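Local coordinates for protein GH86A beta-porphyranase (Bacteroides plebeius, PDB 4AW7) that cleaves the sulfated red-algal polysaccharide porphyran at its (1->4) linkages between beta-D-galactose and alpha-L-galactose-6-sulfate, releasing mostly disaccharides, at residues S334-P342 and T352-Y360. Residues are numbered along the deposited sequence; the frame is centred on the assembly and turned at random.
Sequences SYSAALFIP and TWRLNDKKY. With L6S (6-O-sulfo-alpha-L-galactopyranose), chain B; GLA (alpha-D-galactopyranose), chain C; GAL (beta-D-galactopyranose), chain D.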
ATOM      1  N   SER A 334      24.325 -11.093  -4.517  1.00 15.27           N
ATOM      2  CA  SER A 334      23.511  -9.912  -4.226  1.00 14.15           C
ATOM      3  C   SER A 334      22.230 -10.342  -3.511  1.00 13.92           C
ATOM      4  O   SER A 334      21.815 -11.507  -3.572  1.00 15.02           O
ATOM      5  CB  SER A 334      23.183  -9.207  -5.526  1.00 14.00           C
ATOM      6  OG  SER A 334      24.349  -8.594  -6.066  1.00 14.22           O
ATOM      7  N   TYR A 335      21.636  -9.392  -2.801  1.00 12.67           N
ATOM      8  CA  TYR A 335      20.337  -9.592  -2.146  1.00 12.66           C
ATOM      9  C   TYR A 335      19.241  -9.607  -3.211  1.00 12.67           C
ATOM     10  O   TYR A 335      19.297  -8.860  -4.171  1.00 12.35           O
ATOM     11  CB  TYR A 335      20.095  -8.458  -1.160  1.00 13.11           C
ATOM     12  CG  TYR A 335      18.860  -8.568  -0.329  1.00 12.63           C
ATOM     13  CD1 TYR A 335      18.573  -9.705   0.409  1.00 14.05           C
ATOM     14  CD2 TYR A 335      17.998  -7.494  -0.211  1.00 12.18           C
ATOM     15  CE1 TYR A 335      17.430  -9.772   1.219  1.00 14.20           C
ATOM     16  CE2 TYR A 335      16.860  -7.552   0.584  1.00 12.14           C
ATOM     17  CZ  TYR A 335      16.570  -8.684   1.300  1.00 13.58           C
ATOM     18  OH  TYR A 335      15.443  -8.701   2.088  1.00 15.97           O
ATOM     19  N   SER A 336      18.231 -10.448  -2.986  1.00 12.89           N
ATOM     20  CA  SER A 336      17.123 -10.600  -3.928  1.00 12.05           C
ATOM     21  C   SER A 336      16.457  -9.293  -4.319  1.00 11.33           C
ATOM     22  O   SER A 336      16.012  -9.152  -5.451  1.00 11.27           O
ATOM     23  CB  SER A 336      16.084 -11.589  -3.410  1.00 14.53           C
ATOM     24  OG  SER A 336      15.467 -11.141  -2.225  1.00 16.72           O
ATOM     25  N   ALA A 337      16.358  -8.342  -3.389  1.00 10.36           N
ATOM     26  CA  ALA A 337      15.654  -7.081  -3.675  1.00 10.55           C
ATOM     27  C   ALA A 337      16.513  -6.069  -4.444  1.00  9.56           C
ATOM     28  O   ALA A 337      15.987  -5.015  -4.827  1.00  9.55           O
ATOM     29  CB  ALA A 337      15.133  -6.468  -2.369  1.00 12.10           C
ATOM     30  N   ALA A 338      17.806  -6.349  -4.654  1.00 10.06           N
ATOM     31  CA  ALA A 338      18.694  -5.393  -5.278  1.00  9.55           C
ATOM     32  C   ALA A 338      18.171  -4.917  -6.631  1.00  9.42           C
ATOM     33  O   ALA A 338      17.570  -5.678  -7.370  1.00  9.81           O
ATOM     34  CB  ALA A 338      20.104  -5.998  -5.416  1.00 11.23           C
ATOM     35  N   LEU A 339      18.531  -3.677  -6.953  1.00  9.16           N
ATOM     36  CA  LEU A 339      18.261  -3.030  -8.237  1.00  9.50           C
ATOM     37  C   LEU A 339      19.484  -3.045  -9.176  1.00  9.00           C
ATOM     38  O   LEU A 339      19.332  -3.041 -10.390  1.00 10.84           O
ATOM     39  CB  LEU A 339      17.800  -1.604  -7.963  1.00  9.69           C
ATOM     40  CG  LEU A 339      17.465  -0.734  -9.163  1.00 10.14           C
ATOM     41  CD1 LEU A 339      16.337  -1.318 -10.012  1.00 11.93           C
ATOM     42  CD2 LEU A 339      17.179   0.707  -8.670  1.00 12.90           C
ATOM     43  N   PHE A 340      20.675  -2.984  -8.585  1.00 10.31           N
ATOM     44  CA  PHE A 340      21.963  -2.988  -9.312  1.00 10.98           C
ATOM     45  C   PHE A 340      22.747  -4.222  -8.894  1.00 11.65           C
ATOM     46  O   PHE A 340      22.798  -4.551  -7.709  1.00 12.47           O
ATOM     47  CB  PHE A 340      22.787  -1.742  -8.986  1.00 11.30           C
ATOM     48  CG  PHE A 340      22.271  -0.454  -9.568  1.00 11.72           C
ATOM     49  CD1 PHE A 340      21.312   0.316  -8.907  1.00 12.86           C
ATOM     50  CD2 PHE A 340      22.748  -0.008 -10.785  1.00 12.89           C
ATOM     51  CE1 PHE A 340      20.877   1.525  -9.472  1.00 13.94           C
ATOM     52  CE2 PHE A 340      22.342   1.187 -11.321  1.00 13.95           C
ATOM     53  CZ  PHE A 340      21.386   1.937 -10.688  1.00 15.40           C
ATOM     54  N   ILE A 341      23.426  -4.835  -9.862  1.00 12.46           N
ATOM     55  CA  ILE A 341      24.187  -6.063  -9.676  1.00 13.58           C
ATOM     56  C   ILE A 341      25.600  -5.755 -10.160  1.00 14.65           C
ATOM     57  O   ILE A 341      25.765  -5.232 -11.258  1.00 15.30           O
ATOM     58  CB  ILE A 341      23.583  -7.213 -10.497  1.00 13.74           C
ATOM     59  CG1 ILE A 341      22.086  -7.376 -10.171  1.00 13.71           C
ATOM     60  CG2 ILE A 341      24.381  -8.498 -10.287  1.00 16.02           C
ATOM     61  CD1 ILE A 341      21.731  -7.785  -8.743  1.00 14.38           C
ATOM     62  N   PRO A 342      26.608  -6.076  -9.343  1.00 14.82           N
ATOM     63  CA  PRO A 342      27.978  -5.739  -9.767  1.00 16.53           C
ATOM     64  C   PRO A 342      28.481  -6.735 -10.788  1.00 18.11           C
ATOM     65  O   PRO A 342      28.289  -7.932 -10.628  1.00 18.55           O
ATOM     66  CB  PRO A 342      28.752  -5.829  -8.469  1.00 16.60           C
ATOM     67  CG  PRO A 342      28.071  -6.939  -7.706  1.00 16.37           C
ATOM     68  CD  PRO A 342      26.587  -6.720  -8.017  1.00 14.53           C
ATOM     69  N   THR A 352      32.013  -2.177 -12.363  1.00 23.51           N
ATOM     70  CA  THR A 352      30.842  -1.541 -12.947  1.00 23.32           C
ATOM     71  C   THR A 352      29.577  -2.240 -12.374  1.00 21.75           C
ATOM     72  O   THR A 352      29.627  -3.358 -11.900  1.00 20.79           O
ATOM     73  CB  THR A 352      30.851  -1.613 -14.487  1.00 24.28           C
ATOM     74  OG1 THR A 352      31.067  -2.959 -14.888  1.00 27.67           O
ATOM     75  CG2 THR A 352      31.945  -0.721 -15.100  1.00 25.67           C
ATOM     76  N   TRP A 353      28.458  -1.535 -12.461  1.00 20.06           N
ATOM     77  CA  TRP A 353      27.188  -1.993 -11.904  1.00 18.86           C
ATOM     78  C   TRP A 353      26.139  -1.998 -12.982  1.00 18.89           C
ATOM     79  O   TRP A 353      26.062  -1.062 -13.780  1.00 21.66           O
ATOM     80  CB  TRP A 353      26.733  -1.070 -10.771  1.00 18.73           C
ATOM     81  CG  TRP A 353      27.634  -1.127  -9.570  1.00 16.63           C
ATOM     82  CD1 TRP A 353      28.794  -0.409  -9.383  1.00 17.75           C
ATOM     83  CD2 TRP A 353      27.500  -1.967  -8.428  1.00 16.13           C
ATOM     84  NE1 TRP A 353      29.355  -0.719  -8.179  1.00 17.12           N
ATOM     85  CE2 TRP A 353      28.589  -1.677  -7.566  1.00 17.07           C
ATOM     86  CE3 TRP A 353      26.526  -2.883  -7.994  1.00 16.24           C
ATOM     87  CZ2 TRP A 353      28.740  -2.282  -6.344  1.00 18.50           C
ATOM     88  CZ3 TRP A 353      26.698  -3.487  -6.768  1.00 16.64           C
ATOM     89  CH2 TRP A 353      27.812  -3.204  -5.968  1.00 18.64           C
ATOM     90  N   ARG A 354      25.343  -3.057 -12.998  1.00 17.71           N
ATOM     91  CA  ARG A 354      24.308  -3.281 -13.995  1.00 17.30           C
ATOM     92  C   ARG A 354      22.940  -3.023 -13.343  1.00 14.71           C
ATOM     93  O   ARG A 354      22.588  -3.631 -12.337  1.00 14.01           O
ATOM     94  CB  ARG A 354      24.391  -4.730 -14.535  1.00 17.84           C
ATOM     95  CG  ARG A 354      23.249  -5.215 -15.381  1.00 21.73           C
ATOM     96  CD  ARG A 354      23.510  -6.622 -15.932  1.00 23.87           C
ATOM     97  NE  ARG A 354      23.496  -7.656 -14.891  1.00 25.24           N
ATOM     98  CZ  ARG A 354      22.385  -8.244 -14.434  1.00 26.82           C
ATOM     99  NH1 ARG A 354      21.186  -7.892 -14.906  1.00 27.26           N
ATOM    100  NH2 ARG A 354      22.474  -9.194 -13.501  1.00 26.88           N
ATOM    101  N   LEU A 355      22.174  -2.136 -13.943  1.00 13.90           N
ATOM    102  CA  LEU A 355      20.761  -1.938 -13.595  1.00 13.06           C
ATOM    103  C   LEU A 355      19.939  -3.114 -14.122  1.00 12.89           C
ATOM    104  O   LEU A 355      19.914  -3.339 -15.328  1.00 13.86           O
ATOM    105  CB  LEU A 355      20.337  -0.594 -14.213  1.00 15.06           C
ATOM    106  CG  LEU A 355      18.921  -0.148 -13.972  1.00 13.88           C
ATOM    107  CD1 LEU A 355      18.637  -0.001 -12.436  1.00 13.95           C
ATOM    108  CD2 LEU A 355      18.692   1.163 -14.748  1.00 15.35           C
ATOM    109  N   ASN A 356      19.299  -3.883 -13.235  1.00 11.28           N
ATOM    110  CA  ASN A 356      18.560  -5.075 -13.655  1.00 11.59           C
ATOM    111  C   ASN A 356      17.166  -4.748 -14.222  1.00 10.85           C
ATOM    112  O   ASN A 356      16.759  -3.580 -14.270  1.00 11.07           O
ATOM    113  CB  ASN A 356      18.557  -6.142 -12.559  1.00 11.32           C
ATOM    114  CG  ASN A 356      17.784  -5.748 -11.326  1.00 10.88           C
ATOM    115  OD1 ASN A 356      16.720  -5.109 -11.423  1.00 11.00           O
ATOM    116  ND2 ASN A 356      18.261  -6.181 -10.151  1.00 10.72           N
ATOM    117  N   ASP A 357      16.444  -5.778 -14.663  1.00 11.52           N
ATOM    118  CA  ASP A 357      15.199  -5.567 -15.388  1.00 11.33           C
ATOM    119  C   ASP A 357      14.063  -5.045 -14.508  1.00  9.84           C
ATOM    120  O   ASP A 357      13.007  -4.702 -15.061  1.00 10.84           O
ATOM    121  CB  ASP A 357      14.748  -6.831 -16.149  1.00 11.60           C
ATOM    122  CG  ASP A 357      15.522  -7.077 -17.409  1.00 14.04           C
ATOM    123  OD1 ASP A 357      16.414  -6.270 -17.781  1.00 15.05           O
ATOM    124  OD2 ASP A 357      15.169  -8.071 -18.084  1.00 17.20           O
ATOM    125  N   LYS A 358      14.261  -4.953 -13.188  1.00  9.84           N
ATOM    126  CA  LYS A 358      13.293  -4.229 -12.365  1.00  8.54           C
ATOM    127  C   LYS A 358      13.133  -2.778 -12.818  1.00  8.62           C
ATOM    128  O   LYS A 358      12.094  -2.152 -12.557  1.00  9.16           O
ATOM    129  CB  LYS A 358      13.627  -4.320 -10.900  1.00  9.52           C
ATOM    130  CG  LYS A 358      13.707  -5.725 -10.361  1.00  9.64           C
ATOM    131  CD  LYS A 358      14.280  -5.723  -8.951  1.00  9.59           C
ATOM    132  CE  LYS A 358      14.648  -7.094  -8.471  1.00 10.44           C
ATOM    133  NZ  LYS A 358      15.134  -7.037  -7.072  1.00 10.20           N
ATOM    134  N   LYS A 359      14.119  -2.237 -13.523  1.00  9.34           N
ATOM    135  CA  LYS A 359      14.004  -0.918 -14.098  1.00  9.50           C
ATOM    136  C   LYS A 359      12.732  -0.751 -14.922  1.00  9.34           C
ATOM    137  O   LYS A 359      12.209   0.357 -15.010  1.00  9.64           O
ATOM    138  CB  LYS A 359      15.233  -0.591 -14.980  1.00 10.40           C
ATOM    139  CG  LYS A 359      15.278  -1.366 -16.303  1.00 11.09           C
ATOM    140  CD  LYS A 359      16.639  -1.294 -17.010  1.00 12.84           C
ATOM    141  CE  LYS A 359      16.567  -1.990 -18.346  1.00 14.31           C
ATOM    142  NZ  LYS A 359      17.912  -2.085 -19.021  1.00 19.52           N
ATOM    143  N   TYR A 360      12.248  -1.828 -15.544  1.00  9.52           N
ATOM    144  CA  TYR A 360      11.087  -1.713 -16.435  1.00  9.68           C
ATOM    145  C   TYR A 360       9.811  -1.364 -15.684  1.00  9.43           C
ATOM    146  O   TYR A 360       8.920  -0.791 -16.292  1.00  9.58           O
ATOM    147  CB  TYR A 360      10.884  -2.971 -17.284  1.00 10.60           C
ATOM    148  CG  TYR A 360      11.968  -3.161 -18.324  1.00 11.50           C
ATOM    149  CD1 TYR A 360      12.178  -2.192 -19.299  1.00 14.52           C
ATOM    150  CD2 TYR A 360      12.737  -4.317 -18.384  1.00 13.68           C
ATOM    151  CE1 TYR A 360      13.160  -2.336 -20.285  1.00 15.42           C
ATOM    152  CE2 TYR A 360      13.725  -4.481 -19.376  1.00 14.47           C
ATOM    153  CZ  TYR A 360      13.934  -3.470 -20.293  1.00 15.57           C
ATOM    154  OH  TYR A 360      14.910  -3.650 -21.246  1.00 20.29           O
TER
HETATM  155  O1S L6S B   2      16.805  -2.498   1.155  1.00 14.48           O
HETATM  156  O2S L6S B   2      18.197  -4.244   0.128  1.00 12.80           O
HETATM  157  O3S L6S B   2      18.847  -3.175   2.243  1.00 14.13           O
HETATM  158  C1  L6S B   2      14.126  -5.963   5.695  1.00 13.44           C
HETATM  159  C2  L6S B   2      15.222  -6.354   6.661  1.00 13.96           C
HETATM  160  C3  L6S B   2      16.381  -6.998   5.885  1.00 14.33           C
HETATM  161  C4  L6S B   2      16.903  -5.969   4.812  1.00 14.31           C
HETATM  162  C5  L6S B   2      15.719  -5.562   3.926  1.00 12.63           C
HETATM  163  C6  L6S B   2      16.097  -4.307   3.106  1.00 11.41           C
HETATM  164  O2  L6S B   2      14.722  -7.214   7.706  1.00 17.36           O
HETATM  165  O3  L6S B   2      17.450  -7.400   6.754  1.00 16.25           O
HETATM  166  O4  L6S B   2      17.438  -4.833   5.511  1.00 13.21           O
HETATM  167  O5  L6S B   2      14.563  -5.127   4.652  1.00 13.22           O
HETATM  168  O6  L6S B   2      17.002  -4.699   2.085  1.00 14.66           O
HETATM  169  S1  L6S B   2      17.735  -3.581   1.337  0.70  9.51           S
HETATM  170  C1  GLA C   1       9.968  -8.097   5.403  0.50 15.36           C
HETATM  171  C2  GLA C   1      11.339  -7.556   5.850  0.50 14.63           C
HETATM  172  C3  GLA C   1      12.292  -7.438   4.674  0.50 14.63           C
HETATM  173  C4  GLA C   1      12.275  -8.667   3.802  0.50 17.67           C
HETATM  174  C5  GLA C   1      10.828  -8.969   3.373  0.50 20.35           C
HETATM  175  C6  GLA C   1      10.827 -10.047   2.228  0.50 23.95           C
HETATM  176  O1  GLA C   1       9.123  -7.204   4.812  0.50 22.32           O
HETATM  177  O2  GLA C   1      11.163  -6.283   6.551  0.50 11.88           O
HETATM  178  O3  GLA C   1      13.625  -7.325   5.097  0.50 13.68           O
HETATM  179  O4  GLA C   1      12.834  -9.786   4.517  0.50 19.21           O
HETATM  180  O5  GLA C   1      10.098  -9.285   4.645  0.50 20.39           O
HETATM  181  O6  GLA C   1      10.871  -9.330   0.916  0.50 24.77           O
HETATM  182  C1  GAL D1609       9.968  -8.097   5.403  0.50 15.36           C
HETATM  183  C2  GAL D1609      11.339  -7.556   5.850  0.50 14.63           C
HETATM  184  C3  GAL D1609      12.292  -7.438   4.674  0.50 14.63           C
HETATM  185  C4  GAL D1609      12.275  -8.667   3.802  0.50 17.67           C
HETATM  186  C5  GAL D1609      10.828  -8.969   3.373  0.50 20.35           C
HETATM  187  C6  GAL D1609      10.827 -10.047   2.228  0.50 23.95           C
HETATM  188  O1  GAL D1609       9.123  -8.228   6.616  0.50 15.41           O
HETATM  189  O2  GAL D1609      11.163  -6.283   6.551  0.50 11.88           O
HETATM  190  O3  GAL D1609      13.625  -7.325   5.097  0.50 13.68           O
HETATM  191  O4  GAL D1609      12.834  -9.786   4.517  0.50 19.21           O
HETATM  192  O5  GAL D1609      10.098  -9.285   4.645  0.50 20.39           O
HETATM  193  O6  GAL D1609      10.871  -9.330   0.916  0.50 24.77           O
HETATM  194  O   HOH W   1      26.177  -7.367 -13.426  1.00 29.54           O
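K358 and N356 converge on the carbonyl of A338: K358 NZ and N356 ND2 both donate hydrogen bonds to A338 O, at 2.8 and 2.9 Å, from opposite faces of its plane. The lysine is extended beyond CG, and NZ also donates in the carbonyl plane to a lone pair of S336 O at 2.8 Å, tying down the type I turn Y335-A338. N356 works both ways: its OD1 accepts from K358 N at 3.0 Å, a capping bond at the turn that leads into the helix; chi1 of 67° sets CG between backbone N and carbonyl carbon, turning the amide to both partners. With an alanine here, A338 O would probably keep only the K358 bond of this pair, and K358 N would be likely to lose its capping acceptor. N356 N donates almost straight (176°) to L339 O, and next to it I341 and R354 exchange two backbone hydrogen bonds as the hydrogen-bonded pair of an antiparallel hairpin. On one face P342 CB makes a CH-pi contact over the six-membered ring of W353, 3.7 Å from its centroid, and L355 CD1 another over the F340 ring. On the other, R354 NH2 passes I341 CB toward its salt bridge with D287. Y335 lines the galactose pocket, while helix 54-63 packs against L339, W353 and L355, and helix 359-365 follows the type I turn N356-K359.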